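PDB 2ZBC: transcription regulator AsnC/Lrp ligand binding domain-containing protein from Sulfolobus tokodaii, which probably senses amino acids as a stand-alone RAM module of the Lrp/AsnC family and binds isoleucine between its subunits. Local coordinates for residues 4-9 with 69-74; 8-13 with 38-43. All coordinates share one frame; numbering follows the deposited sequence.

Overall arrangement
Contact 1 (4-9 with 69-74) and contact 2 (8-13 with 38-43) share strand 3-10 of one antiparallel sheet, with Ile-8 and Asn-9 in both. Contact 1 pairs this strand with 66-75, contact 2 with 40-45, so 3-10 has a neighbour along each edge. Both contacts are buried, and their centres lie about 10 Å apart. Contact 1 is a regular, mainly apolar ladder. Contact 2 is more polar and holds a beta bulge at the start of strand 40-45, near the end of strand 3-10. Each meets a different bound isoleucine: contact 1 supplies threonine groups for a carboxylate, contact 2 an aspartate for an amino group.

Contact 1. Residues 4-9 with 69-74; sequences AIVLIN and TLTMII. With ILE (isoleucine), chain I.
Met-72 (a selenomethionine) has CG anti to its carbonyl carbon and bends at chi3 (-75°), which brings CE back over Ile-5 and Leu-7. This is the antiparallel pairing of strands 3-10 and 66-75 in the four-stranded antiparallel sheet of the alpha/beta RAM domain. Two hydrogen-bonded pairs, Ile-5 with Met-72 and Leu-7 with Leu-70, give four backbone bonds. That from Leu-7 N to Leu-70 O is nearly straight, 2.8 Å long with 175° at the hydrogen.

Ile-5, Leu-7, Leu-70 and Met-72 point to one face. Met-72 CE packs tightly against Ile-5 CG2 at 3.5 Å. It also meets the branch point of Leu-7, with CE 3.6 Å from CG. Beyond them the face is closed by a second subunit, where Leu-7 packs on Leu-7 and Met-72 on Val-41 of that chain. At the edge of the sheet Ile-74 pairs with a strand of the same neighbour, so the sheet continues across the interface.

Ala-4, Val-6, Ile-8, Thr-69, Thr-71 and Ile-73 face the other way. Helix 49-60 covers part of this side through Val-56 on Thr-71 and Ile-60 on Ile-8. The methyl CG2 of Thr-71 turns to Ala-4 CB, 3.8 Å away, while Val-6 CG1 rests on Thr-69 CB. The two threonine hydroxyls instead serve the bound isoleucine. Thr-69 OG1 sits between its backbone N and carbonyl carbon (chi1 65°) and is also bonded to Arg-61 NH1. Val-34, Gly-36 and Asp-39 of a third subunit also bond the ligand. Its carboxylate is held at both oxygens: Thr-71 N bonds O at 2.9 Å, and OXT takes Thr-69 OG1 at 2.6 Å and Thr-71 OG1 at 2.8 Å.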
loop_
_atom_site.group_PDB
_atom_site.type_symbol
_atom_site.label_atom_id
_atom_site.label_comp_id
_atom_site.label_asym_id
_atom_site.label_seq_id
_atom_site.Cartn_x
_atom_site.Cartn_y
_atom_site.Cartn_z
ATOM N N ALA A 4 19.647 -10.615 3.925
ATOM C CA ALA A 4 18.405 -10.001 3.696
ATOM C C ALA A 4 18.385 -8.617 4.382
ATOM O O ALA A 4 19.161 -8.347 5.299
ATOM C CB ALA A 4 17.305 -10.885 4.190
ATOM N N ILE A 5 17.499 -7.784 3.904
ATOM C CA ILE A 5 17.208 -6.531 4.547
ATOM C C ILE A 5 15.798 -6.606 5.050
ATOM O O ILE A 5 14.905 -6.956 4.259
ATOM C CB ILE A 5 17.340 -5.439 3.543
ATOM C CG1 ILE A 5 18.746 -5.306 2.994
ATOM C CG2 ILE A 5 16.903 -4.058 4.137
ATOM C CD1 ILE A 5 19.695 -4.848 3.926
ATOM N N VAL A 6 15.584 -6.334 6.359
ATOM C CA VAL A 6 14.284 -6.452 6.968
ATOM C C VAL A 6 13.784 -5.071 7.376
ATOM O O VAL A 6 14.479 -4.342 8.076
ATOM C CB VAL A 6 14.321 -7.363 8.205
ATOM C CG1 VAL A 6 12.953 -7.565 8.757
ATOM C CG2 VAL A 6 14.928 -8.751 7.840
ATOM N N LEU A 7 12.602 -4.722 6.906
ATOM C CA LEU A 7 11.969 -3.450 7.247
ATOM C C LEU A 7 11.000 -3.716 8.429
ATOM O O LEU A 7 10.105 -4.584 8.347
ATOM C CB LEU A 7 11.201 -2.878 6.054
ATOM C CG LEU A 7 12.038 -2.771 4.759
ATOM C CD1 LEU A 7 11.218 -2.409 3.575
ATOM C CD2 LEU A 7 13.168 -1.783 4.997
ATOM N N ILE A 8 11.193 -3.022 9.534
ATOM C CA ILE A 8 10.428 -3.338 10.744
ATOM C C ILE A 8 9.506 -2.171 11.037
ATOM O O ILE A 8 9.944 -1.028 10.956
ATOM C CB ILE A 8 11.393 -3.552 11.884
ATOM C CG1 ILE A 8 12.296 -4.776 11.612
ATOM C CG2 ILE A 8 10.656 -3.845 13.152
ATOM C CD1 ILE A 8 13.375 -4.904 12.647
ATOM N N ASN A 9 8.263 -2.452 11.428
ATOM C CA ASN A 9 7.381 -1.450 12.014
ATOM C C ASN A 9 7.209 -1.858 13.421
ATOM O O ASN A 9 6.948 -3.052 13.710
ATOM C CB ASN A 9 5.992 -1.331 11.340
ATOM C CG ASN A 9 6.050 -0.478 10.054
ATOM O OD1 ASN A 9 5.735 0.767 10.024
ATOM N ND2 ASN A 9 6.419 -1.144 8.985
ATOM N N THR A 69 7.100 -7.047 10.112
ATOM C CA THR A 69 8.382 -7.086 9.372
ATOM C C THR A 69 8.111 -7.416 7.906
ATOM O O THR A 69 7.201 -8.209 7.587
ATOM C CB THR A 69 9.348 -8.104 9.973
ATOM O OG1 THR A 69 8.803 -9.428 9.809
ATOM C CG2 THR A 69 9.557 -7.918 11.440
ATOM N N LEU A 70 8.955 -6.848 7.040
ATOM C CA LEU A 70 8.952 -7.145 5.633
ATOM C C LEU A 70 10.404 -7.505 5.266
ATOM O O LEU A 70 11.263 -6.615 5.281
ATOM C CB LEU A 70 8.507 -5.895 4.892
ATOM C CG LEU A 70 8.104 -5.993 3.431
ATOM C CD1 LEU A 70 7.431 -4.748 2.942
ATOM C CD2 LEU A 70 9.218 -6.306 2.562
ATOM N N THR A 71 10.654 -8.748 4.948
ATOM C CA THR A 71 12.035 -9.267 4.673
ATOM C C THR A 71 12.235 -9.302 3.187
ATOM O O THR A 71 11.445 -9.877 2.477
ATOM C CB THR A 71 12.203 -10.702 5.285
ATOM O OG1 THR A 71 12.043 -10.633 6.709
ATOM C CG2 THR A 71 13.656 -11.330 5.015
HETATM N N MSE A 72 13.289 -8.645 2.736
HETATM C CA MSE A 72 13.620 -8.560 1.369
HETATM C C MSE A 72 14.872 -9.459 1.222
HETATM O O MSE A 72 15.944 -9.096 1.678
HETATM C CB MSE A 72 13.960 -7.103 1.043
HETATM C CG MSE A 72 12.663 -6.186 1.193
HETATM SE SE MSE A 72 13.124 -4.394 0.558
HETATM C CE MSE A 72 14.156 -3.876 2.052
ATOM N N ILE A 73 14.688 -10.614 0.636
ATOM C CA ILE A 73 15.800 -11.511 0.343
ATOM C C ILE A 73 16.650 -10.851 -0.707
ATOM O O ILE A 73 16.146 -10.360 -1.709
ATOM C CB ILE A 73 15.280 -12.920 -0.154
ATOM C CG1 ILE A 73 14.339 -13.552 0.881
ATOM C CG2 ILE A 73 16.485 -13.810 -0.456
ATOM C CD1 ILE A 73 15.020 -13.858 2.132
ATOM N N ILE A 74 17.967 -10.793 -0.469
ATOM C CA ILE A 74 18.931 -10.229 -1.367
ATOM C C ILE A 74 19.331 -11.258 -2.427
ATOM O O ILE A 74 19.529 -12.446 -2.119
ATOM C CB ILE A 74 20.187 -9.756 -0.575
ATOM C CG1 ILE A 74 19.862 -8.447 0.146
ATOM C CG2 ILE A 74 21.392 -9.428 -1.460
ATOM C CD1 ILE A 74 20.822 -8.166 1.286
HETATM N N ILE I . 6.608 -12.318 5.799
HETATM C CA ILE I . 7.436 -11.998 7.003
HETATM C C ILE I . 8.715 -11.208 6.655
HETATM O O ILE I . 8.946 -11.060 5.420
HETATM C CB ILE I . 7.832 -13.274 7.723
HETATM C CG1 ILE I . 8.888 -14.059 6.952
HETATM C CG2 ILE I . 6.635 -14.176 7.816
HETATM C CD1 ILE I . 9.229 -15.339 7.632
HETATM O OXT ILE I . 9.443 -10.749 7.604
#

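Contact 2. Residues 8-13 with 38-43; sequences INTDAG and YDIVVK. With ILE (isoleucine), chain J.
Ile-8 faces both Asp-39 and Ile-40 across the antiparallel pair, which makes a classic beta bulge; the short strands 8-10 and 40-43 run at 141° to each other. Ile-8 O accepts two backbone bonds, from Asp-39 N and Ile-40 N, each 3.0 Å long. Ile-8 N returns a straighter bond to Ile-40 O at 2.7 Å, in the carbonyl plane. The bulge gives Asp-39 an extra place in the register, and its side chain points toward strand 3-10.

Asp-39 carries the polar part of the contact. Its CG lies anti to the carbonyl carbon (chi1 -62°), and the two carboxylate oxygens go to different partners. OD2 uses its anti lone pair to take Thr-10 N at 2.9 Å, with 165° at the hydrogen. OD1 receives the amino N of the bound isoleucine at 2.7 Å. OD2 is also salt-bridged to Arg-61 of a fifth subunit, so the carboxylate links backbone, ligand and neighbouring chain. These partners would probably favour its charged form. The same subunit gives the ligand Thr-69 and Thr-71, consistent with the inter-subunit effector sites of Lrp/AsnC regulators.

On the apolar face, Ile-8 and Ile-40 meet at their beta carbons, CB to CB 4.0 Å. Ile-8 CD1 reaches farther along, to Val-42 CG2. Thr-10 turns its methyl to the end of Ile-40, CG2 to CD1 4.1 Å, while its OG1 bonds Asp-11 O just ahead in the chain. Tyr-38, in the loop before strand 40-45, packs on Leu-7 and Leu-70, and its OH is hydrogen-bonded to Tyr-38 OH of the second subunit. Helix 15-22 lies over the face of Ile-8, Ile-40 and Val-42 through Val-18 and Leu-22, and Val-31 of strand 28-34 packs beside Ile-40 and Val-42.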
loop_
_atom_site.group_PDB
_atom_site.type_symbol
_atom_site.label_atom_id
_atom_site.label_comp_id
_atom_site.label_asym_id
_atom_site.label_seq_id
_atom_site.Cartn_x
_atom_site.Cartn_y
_atom_site.Cartn_z
ATOM N N ILE A 8 11.193 -3.022 9.534
ATOM C CA ILE A 8 10.428 -3.338 10.744
ATOM C C ILE A 8 9.506 -2.171 11.037
ATOM O O ILE A 8 9.944 -1.028 10.956
ATOM C CB ILE A 8 11.393 -3.552 11.884
ATOM C CG1 ILE A 8 12.296 -4.776 11.612
ATOM C CG2 ILE A 8 10.656 -3.845 13.152
ATOM C CD1 ILE A 8 13.375 -4.904 12.647
ATOM N N ASN A 9 8.263 -2.452 11.428
ATOM C CA ASN A 9 7.381 -1.450 12.014
ATOM C C ASN A 9 7.209 -1.858 13.421
ATOM O O ASN A 9 6.948 -3.052 13.710
ATOM C CB ASN A 9 5.992 -1.331 11.340
ATOM C CG ASN A 9 6.050 -0.478 10.054
ATOM O OD1 ASN A 9 5.735 0.767 10.024
ATOM N ND2 ASN A 9 6.419 -1.144 8.985
ATOM N N THR A 10 7.264 -0.871 14.315
ATOM C CA THR A 10 7.081 -1.140 15.756
ATOM C C THR A 10 5.718 -0.601 16.220
ATOM O O THR A 10 5.074 0.127 15.487
ATOM C CB THR A 10 8.158 -0.452 16.602
ATOM O OG1 THR A 10 8.095 0.975 16.474
ATOM C CG2 THR A 10 9.541 -0.818 16.114
ATOM N N ASP A 11 5.292 -0.998 17.433
ATOM C CA ASP A 11 4.208 -0.306 18.129
ATOM C C ASP A 11 4.596 1.168 18.190
ATOM O O ASP A 11 5.813 1.539 18.195
ATOM C CB ASP A 11 4.022 -0.822 19.540
ATOM C CG ASP A 11 3.452 -2.202 19.564
ATOM O OD1 ASP A 11 2.911 -2.680 18.532
ATOM O OD2 ASP A 11 3.511 -2.850 20.614
ATOM N N ALA A 12 3.588 2.038 18.179
ATOM C CA ALA A 12 3.906 3.469 18.129
ATOM C C ALA A 12 4.743 3.770 19.418
ATOM O O ALA A 12 4.376 3.372 20.542
ATOM C CB ALA A 12 2.614 4.322 17.977
ATOM N N GLY A 13 5.890 4.393 19.220
ATOM C CA GLY A 13 6.758 4.815 20.274
ATOM C C GLY A 13 7.768 3.761 20.719
ATOM O O GLY A 13 8.555 4.070 21.558
ATOM N N TYR A 38 8.228 2.854 7.201
ATOM C CA TYR A 38 8.845 1.874 8.083
ATOM C C TYR A 38 9.678 2.606 9.153
ATOM O O TYR A 38 9.992 3.809 9.017
ATOM C CB TYR A 38 9.776 0.905 7.240
ATOM C CG TYR A 38 9.090 0.374 6.037
ATOM C CD1 TYR A 38 8.182 -0.658 6.133
ATOM C CD2 TYR A 38 9.337 0.920 4.781
ATOM C CE1 TYR A 38 7.561 -1.106 5.037
ATOM C CE2 TYR A 38 8.712 0.469 3.680
ATOM C CZ TYR A 38 7.809 -0.536 3.812
ATOM O OH TYR A 38 7.145 -0.907 2.662
ATOM N N ASP A 39 9.962 1.896 10.236
ATOM C CA ASP A 39 10.533 2.461 11.409
ATOM C C ASP A 39 11.961 2.062 11.631
ATOM O O ASP A 39 12.746 2.907 12.116
ATOM C CB ASP A 39 9.793 1.999 12.595
ATOM C CG ASP A 39 8.315 2.453 12.552
ATOM O OD1 ASP A 39 8.060 3.504 11.935
ATOM O OD2 ASP A 39 7.417 1.758 13.061
ATOM N N ILE A 40 12.298 0.813 11.299
ATOM C CA ILE A 40 13.691 0.360 11.401
ATOM C C ILE A 40 14.080 -0.507 10.209
ATOM O O ILE A 40 13.255 -1.276 9.679
ATOM C CB ILE A 40 13.840 -0.519 12.648
ATOM C CG1 ILE A 40 13.499 0.233 13.940
ATOM C CG2 ILE A 40 15.190 -1.176 12.740
ATOM C CD1 ILE A 40 13.544 -0.602 15.188
ATOM N N VAL A 41 15.349 -0.383 9.795
ATOM C CA VAL A 41 15.896 -1.135 8.646
ATOM C C VAL A 41 17.026 -1.918 9.255
ATOM O O VAL A 41 17.859 -1.351 9.903
ATOM C CB VAL A 41 16.421 -0.239 7.515
ATOM C CG1 VAL A 41 17.139 -1.110 6.473
ATOM C CG2 VAL A 41 15.388 0.620 6.937
ATOM N N VAL A 42 17.025 -3.226 9.111
ATOM C CA VAL A 42 18.163 -4.025 9.540
ATOM C C VAL A 42 18.733 -4.793 8.364
ATOM O O VAL A 42 17.989 -5.202 7.461
ATOM C CB VAL A 42 17.818 -5.051 10.655
ATOM C CG1 VAL A 42 17.569 -4.367 11.997
ATOM C CG2 VAL A 42 16.719 -5.887 10.317
ATOM N N LYS A 43 20.038 -4.941 8.333
ATOM C CA LYS A 43 20.659 -5.964 7.467
ATOM C C LYS A 43 20.921 -7.202 8.293
ATOM O O LYS A 43 21.489 -7.138 9.379
ATOM C CB LYS A 43 21.929 -5.422 6.842
ATOM C CG LYS A 43 22.426 -6.300 5.659
ATOM C CD LYS A 43 23.316 -5.418 4.769
ATOM C CE LYS A 43 24.563 -6.090 4.361
ATOM N NZ LYS A 43 24.330 -7.325 3.692
HETATM N N ILE J . 8.961 5.862 10.845
HETATM C CA ILE J . 8.305 6.720 11.887
HETATM C C ILE J . 7.796 7.987 11.336
HETATM O O ILE J . 8.169 8.293 10.183
HETATM C CB ILE J . 9.211 6.956 13.106
HETATM C CG1 ILE J . 10.352 7.961 12.839
HETATM C CG2 ILE J . 9.697 5.675 13.639
HETATM C CD1 ILE J . 11.145 8.339 14.105
HETATM O OXT ILE J . 6.982 8.572 12.064
#